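Local coordinates for nitrogenase molybdenum-iron protein beta chain (Clostridium pasteurianum, PDB 4WES), which forms, with the alpha chain, the nitrogenase component that reduces dinitrogen to ammonium and carries an [8Fe-7S] cluster in each alpha-beta heterodimer, at residues B[39-53]-B[62-74]. Residues are numbered along the deposited sequence; the frame is centred on the assembly and turned at random. Where two conformers were deposited one is given.
Sequences LPHSHGSQGCCSYHR and EPAMASTSSFTEG. With FE2 (Fe (II) ion), chain J; CLF (Fe(8)-S(7) cluster), chain H.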
loop_
_atom_site.group_PDB
_atom_site.type_symbol
_atom_site.label_atom_id
_atom_site.label_comp_id
_atom_site.label_asym_id
_atom_site.label_seq_id
_atom_site.Cartn_x
_atom_site.Cartn_y
_atom_site.Cartn_z
ATOM N N LEU B 39 16.060 15.607 -28.080
ATOM C CA LEU B 39 15.646 14.313 -28.569
ATOM C C LEU B 39 16.823 13.326 -28.411
ATOM O O LEU B 39 17.865 13.493 -29.049
ATOM C CB LEU B 39 15.201 14.357 -30.040
ATOM C CG LEU B 39 14.570 13.086 -30.571
ATOM C CD1 LEU B 39 13.309 12.739 -29.814
ATOM C CD2 LEU B 39 14.332 13.196 -32.057
ATOM N N PRO B 40 16.664 12.294 -27.586
ATOM C CA PRO B 40 17.663 11.224 -27.549
ATOM C C PRO B 40 17.713 10.502 -28.892
ATOM O O PRO B 40 16.665 10.319 -29.537
ATOM C CB PRO B 40 17.148 10.268 -26.461
ATOM C CG PRO B 40 16.137 11.071 -25.683
ATOM C CD PRO B 40 15.528 12.011 -26.686
ATOM N N HIS B 41 18.918 10.069 -29.290
ATOM C CA HIS B 41 19.113 9.343 -30.532
ATOM C C HIS B 41 19.927 8.105 -30.300
ATOM O O HIS B 41 21.030 8.163 -29.753
ATOM C CB HIS B 41 19.832 10.203 -31.572
ATOM C CG HIS B 41 19.964 9.528 -32.887
ATOM N ND1 HIS B 41 18.923 9.431 -33.778
ATOM C CD2 HIS B 41 20.991 8.804 -33.407
ATOM C CE1 HIS B 41 19.321 8.713 -34.807
ATOM N NE2 HIS B 41 20.568 8.328 -34.616
ATOM N N SER B 42 19.355 6.961 -30.694
ATOM C CA SER B 42 19.998 5.663 -30.549
ATOM C C SER B 42 20.696 5.279 -31.839
ATOM O O SER B 42 20.063 4.999 -32.859
ATOM C CB SER B 42 18.922 4.650 -30.216
ATOM O OG SER B 42 19.470 3.344 -30.075
ATOM N N HIS B 43 22.032 5.299 -31.817
ATOM C CA HIS B 43 22.792 5.005 -33.012
ATOM C C HIS B 43 23.096 3.492 -33.085
ATOM O O HIS B 43 24.078 2.995 -32.538
ATOM C CB HIS B 43 24.087 5.843 -33.016
ATOM C CG HIS B 43 24.919 5.649 -34.232
ATOM N ND1 HIS B 43 24.496 6.021 -35.490
ATOM C CD2 HIS B 43 26.168 5.159 -34.372
ATOM C CE1 HIS B 43 25.457 5.755 -36.351
ATOM N NE2 HIS B 43 26.487 5.240 -35.699
ATOM N N GLY B 44 22.208 2.771 -33.729
ATOM C CA GLY B 44 22.287 1.332 -33.845
ATOM C C GLY B 44 21.120 0.809 -34.658
ATOM O O GLY B 44 20.441 1.545 -35.347
ATOM N N SER B 45 20.882 -0.500 -34.546
ATOM C CA SER B 45 19.681 -1.082 -35.093
ATOM C C SER B 45 18.490 -0.660 -34.236
ATOM O O SER B 45 18.612 -0.469 -33.018
ATOM C CB SER B 45 19.829 -2.621 -35.150
ATOM O OG SER B 45 18.597 -3.242 -35.443
ATOM N N GLN B 46 17.352 -0.445 -34.888
ATOM C CA GLN B 46 16.176 0.156 -34.258
ATOM C C GLN B 46 15.528 -0.679 -33.192
ATOM O O GLN B 46 14.748 -0.149 -32.396
ATOM C CB GLN B 46 15.131 0.533 -35.323
ATOM C CG GLN B 46 14.476 -0.697 -35.964
ATOM C CD GLN B 46 14.068 -0.522 -37.387
ATOM O OE1 GLN B 46 14.031 0.605 -37.928
ATOM N NE2 GLN B 46 13.685 -1.627 -38.011
ATOM N N GLY B 47 15.842 -1.984 -33.121
ATOM C CA GLY B 47 15.268 -2.777 -32.041
ATOM C C GLY B 47 15.613 -2.256 -30.673
ATOM O O GLY B 47 14.792 -2.262 -29.767
ATOM N N CYS B 48 16.863 -1.794 -30.529
ATOM C CA CYS B 48 17.303 -1.219 -29.265
ATOM C C CYS B 48 16.428 -0.013 -28.903
ATOM O O CYS B 48 15.908 0.083 -27.797
ATOM C CB CYS B 48 18.761 -0.742 -29.425
ATOM S SG CYS B 48 19.890 -2.097 -29.836
ATOM N N CYS B 49 16.320 0.946 -29.816
ATOM C CA CYS B 49 15.562 2.160 -29.547
ATOM C C CYS B 49 14.133 1.812 -29.128
ATOM O O CYS B 49 13.613 2.341 -28.140
ATOM C CB CYS B 49 15.554 3.034 -30.796
ATOM S SG CYS B 49 14.732 4.628 -30.600
ATOM N N SER B 50 13.485 0.902 -29.860
ATOM C CA SER B 50 12.113 0.523 -29.517
ATOM C C SER B 50 12.008 -0.076 -28.123
ATOM O O SER B 50 11.152 0.311 -27.325
ATOM C CB SER B 50 11.545 -0.451 -30.537
ATOM O OG SER B 50 10.172 -0.712 -30.234
ATOM N N TYR B 51 12.895 -1.018 -27.812
ATOM C CA TYR B 51 12.870 -1.631 -26.495
ATOM C C TYR B 51 13.109 -0.635 -25.378
ATOM O O TYR B 51 12.507 -0.690 -24.303
ATOM C CB TYR B 51 13.902 -2.753 -26.408
ATOM C CG TYR B 51 13.561 -4.074 -27.036
ATOM C CD1 TYR B 51 12.254 -4.533 -27.189
ATOM C CD2 TYR B 51 14.585 -4.967 -27.350
ATOM C CE1 TYR B 51 11.970 -5.812 -27.654
ATOM C CE2 TYR B 51 14.315 -6.251 -27.817
ATOM C CZ TYR B 51 13.022 -6.671 -27.950
ATOM O OH TYR B 51 12.800 -7.951 -28.421
ATOM N N HIS B 52 14.039 0.292 -25.608
ATOM C CA HIS B 52 14.463 1.242 -24.545
ATOM C C HIS B 52 13.400 2.298 -24.306
ATOM O O HIS B 52 13.080 2.627 -23.156
ATOM C CB HIS B 52 15.844 1.820 -24.906
ATOM C CG HIS B 52 16.864 0.731 -25.076
ATOM N ND1 HIS B 52 18.073 0.962 -25.679
ATOM C CD2 HIS B 52 16.782 -0.598 -24.826
ATOM C CE1 HIS B 52 18.709 -0.186 -25.773
ATOM N NE2 HIS B 52 17.949 -1.150 -25.271
ATOM N N ARG B 53 12.829 2.828 -25.378
ATOM C CA ARG B 53 11.661 3.699 -25.240
ATOM C C ARG B 53 10.540 3.003 -24.509
ATOM O O ARG B 53 9.839 3.570 -23.676
ATOM C CB ARG B 53 11.155 4.127 -26.632
ATOM C CG ARG B 53 12.112 5.076 -27.363
ATOM C CD ARG B 53 11.595 5.368 -28.760
ATOM N NE ARG B 53 10.342 6.121 -28.662
ATOM C CZ ARG B 53 9.370 6.121 -29.553
ATOM N NH1 ARG B 53 9.488 5.489 -30.699
ATOM N NH2 ARG B 53 8.253 6.783 -29.276
ATOM N N GLU B 62 4.115 7.141 -19.429
ATOM C CA GLU B 62 4.324 8.416 -20.127
ATOM C C GLU B 62 4.915 8.130 -21.480
ATOM O O GLU B 62 5.569 7.093 -21.668
ATOM C CB GLU B 62 5.296 9.326 -19.376
ATOM C CG GLU B 62 4.787 9.914 -18.060
ATOM C CD GLU B 62 3.725 10.954 -18.342
ATOM O OE1 GLU B 62 4.122 12.132 -18.599
ATOM O OE2 GLU B 62 2.502 10.641 -18.294
ATOM N N PRO B 63 4.793 9.078 -22.428
ATOM C CA PRO B 63 5.583 8.994 -23.641
ATOM C C PRO B 63 7.081 8.984 -23.308
ATOM O O PRO B 63 7.494 9.547 -22.289
ATOM C CB PRO B 63 5.229 10.308 -24.378
ATOM C CG PRO B 63 3.898 10.691 -23.811
ATOM C CD PRO B 63 4.001 10.310 -22.362
ATOM N N ALA B 64 7.863 8.422 -24.207
ATOM C CA ALA B 64 9.335 8.484 -24.106
ATOM C C ALA B 64 9.876 8.486 -25.514
ATOM O O ALA B 64 9.950 7.425 -26.159
ATOM C CB ALA B 64 9.897 7.326 -23.288
ATOM N N MET B 65 10.224 9.667 -26.016
ATOM C CA MET B 65 10.607 9.863 -27.406
ATOM C C MET B 65 12.085 9.608 -27.620
ATOM O O MET B 65 12.907 10.037 -26.792
ATOM C CB MET B 65 10.326 11.315 -27.787
ATOM C CG MET B 65 8.872 11.551 -28.147
ATOM S SD MET B 65 8.506 10.686 -29.681
ATOM C CE MET B 65 6.807 10.264 -29.441
ATOM N N ALA B 66 12.423 8.961 -28.732
ATOM C CA ALA B 66 13.813 8.855 -29.194
ATOM C C ALA B 66 13.782 8.471 -30.668
ATOM O O ALA B 66 12.880 7.760 -31.117
ATOM C CB ALA B 66 14.629 7.831 -28.418
ATOM N N SER B 67 14.796 8.939 -31.397
ATOM C CA SER B 67 15.039 8.559 -32.777
ATOM C C SER B 67 16.135 7.482 -32.828
ATOM O O SER B 67 16.819 7.208 -31.840
ATOM C CB SER B 67 15.465 9.783 -33.571
ATOM O OG SER B 67 16.506 10.477 -32.936
ATOM N N THR B 68 16.298 6.891 -34.014
ATOM C CA THR B 68 17.308 5.860 -34.209
ATOM C C THR B 68 17.908 5.951 -35.619
ATOM O O THR B 68 17.287 6.454 -36.561
ATOM C CB THR B 68 16.734 4.415 -33.968
ATOM O OG1 THR B 68 17.688 3.432 -34.399
ATOM C CG2 THR B 68 15.437 4.170 -34.704
ATOM N N SER B 69 19.153 5.494 -35.704
ATOM C CA SER B 69 19.828 5.387 -36.981
ATOM C C SER B 69 19.303 4.262 -37.861
ATOM O O SER B 69 19.622 4.213 -39.057
ATOM C CB SER B 69 21.326 5.246 -36.769
ATOM O OG SER B 69 21.885 6.434 -36.249
ATOM N N SER B 70 18.547 3.322 -37.280
ATOM C CA SER B 70 17.979 2.218 -38.046
ATOM C C SER B 70 19.014 1.499 -38.935
ATOM O O SER B 70 18.875 1.397 -40.155
ATOM C CB SER B 70 16.758 2.631 -38.866
ATOM O OG SER B 70 15.653 2.947 -38.017
ATOM N N PHE B 71 20.073 0.976 -38.306
ATOM C CA PHE B 71 21.071 0.206 -39.056
ATOM C C PHE B 71 20.418 -0.935 -39.828
ATOM O O PHE B 71 19.521 -1.633 -39.328
ATOM C CB PHE B 71 22.123 -0.412 -38.138
ATOM C CG PHE B 71 23.251 0.514 -37.695
ATOM C CD1 PHE B 71 23.066 1.845 -37.380
ATOM C CD2 PHE B 71 24.502 0.018 -37.565
ATOM C CE1 PHE B 71 24.092 2.625 -36.936
ATOM C CE2 PHE B 71 25.539 0.795 -37.108
ATOM C CZ PHE B 71 25.319 2.097 -36.772
ATOM N N THR B 72 20.972 -1.196 -41.012
ATOM C CA THR B 72 20.686 -2.354 -41.827
ATOM C C THR B 72 21.960 -3.177 -41.944
ATOM O O THR B 72 23.007 -2.791 -41.440
ATOM C CB THR B 72 20.274 -1.924 -43.244
ATOM O OG1 THR B 72 21.391 -1.224 -43.811
ATOM C CG2 THR B 72 19.026 -1.030 -43.221
ATOM N N GLU B 73 21.880 -4.283 -42.671
ATOM C CA GLU B 73 23.067 -5.092 -42.884
ATOM C C GLU B 73 24.167 -4.310 -43.619
ATOM O O GLU B 73 25.343 -4.494 -43.381
ATOM C CB GLU B 73 22.693 -6.361 -43.627
ATOM C CG GLU B 73 23.815 -7.367 -43.729
ATOM C CD GLU B 73 23.336 -8.781 -44.035
ATOM O OE1 GLU B 73 22.141 -9.111 -43.913
ATOM O OE2 GLU B 73 24.186 -9.602 -44.390
ATOM N N GLY B 74 23.779 -3.380 -44.467
ATOM C CA GLY B 74 24.777 -2.508 -45.087
ATOM C C GLY B 74 25.651 -1.746 -44.110
ATOM O O GLY B 74 26.861 -1.553 -44.334
HETATM FE FE FE2 J . 1.143 9.271 -17.643
HETATM FE FE1 CLF H . 20.359 -5.668 -31.707
HETATM FE FE2 CLF H . 18.945 -4.217 -30.247
HETATM FE FE3 CLF H . 17.644 -6.262 -31.574
HETATM FE FE4 CLF H . 19.358 -6.713 -29.522
HETATM S S1 CLF H . 21.136 -5.119 -29.520
HETATM S S2A CLF H . 18.597 -4.364 -32.509
HETATM S S4A CLF H . 17.347 -5.648 -29.396
HETATM S S3A CLF H . 19.406 -7.792 -31.569
HETATM FE FE5 CLF H . 20.328 -6.057 -26.278
HETATM FE FE6 CLF H . 23.372 -4.207 -26.906
HETATM FE FE7 CLF H . 21.144 -3.586 -25.419
HETATM FE FE8 CLF H . 20.563 -3.370 -28.037
HETATM S S2B CLF H . 22.303 -5.572 -25.406
HETATM S S3B CLF H . 22.199 -2.214 -26.960
HETATM S S4B CLF H . 19.116 -4.116 -26.388
HETATM O O HOH W 1 17.535 12.925 -31.927
HETATM O O HOH W 2 18.485 2.054 -32.194
HETATM O O HOH W 3 17.289 -0.957 -37.698
HETATM O O HOH W 4 6.833 7.089 -26.630
HETATM O O HOH W 5 7.759 4.816 -25.588
HETATM O O HOH W 6 0.086 9.582 -19.393
HETATM O O HOH W 7 2.308 9.023 -15.882
#
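His-41 and Ser-42 pair in parallel with Ser-67 and Thr-68 through backbone bonds from Ser-67 N to Pro-40 O, Ser-42 N to Ser-67 O and Ser-69 N to Ser-42 O; farther along, Phe-71 N donates to Gly-44 O. A chain of side-chain hydrogen bonds runs alongside. The His-41 ring, its CG anti to the backbone N (chi1 -176°), lies between two hydroxyls in its plane, ND1 2.8 Å from Ser-67 OG and NE2 2.8 Å from Ser-69 OG. Ser-69 OG also meets His-43 ND1 at 2.8 Å, while Asp-113 holds His-43 NE2. Arg-53 NE gives Ala-64 O a nearly straight bond (2.8 Å) within the guanidinium plane. Gln-46 OE1 accepts from Ser-70 OG and also bonds Thr-43 of the alpha chain. Among aromatic contacts, the edge of Phe-71 meets the face of His-43, planes at 79°, and Gly-44 CA sits over a Phe-71 face. Apolar packing sets Cys-49 CB against Thr-68 CB (3.7 Å). The contact closes the beta-alpha-beta unit of strand 38-43, helix 46-60 and strand 67-68, the helix carrying cluster ligand Cys-48; strand 99-104 flanks strand 38-43, and helix 81-95 packs against Leu-39, His-41 and Ser-67.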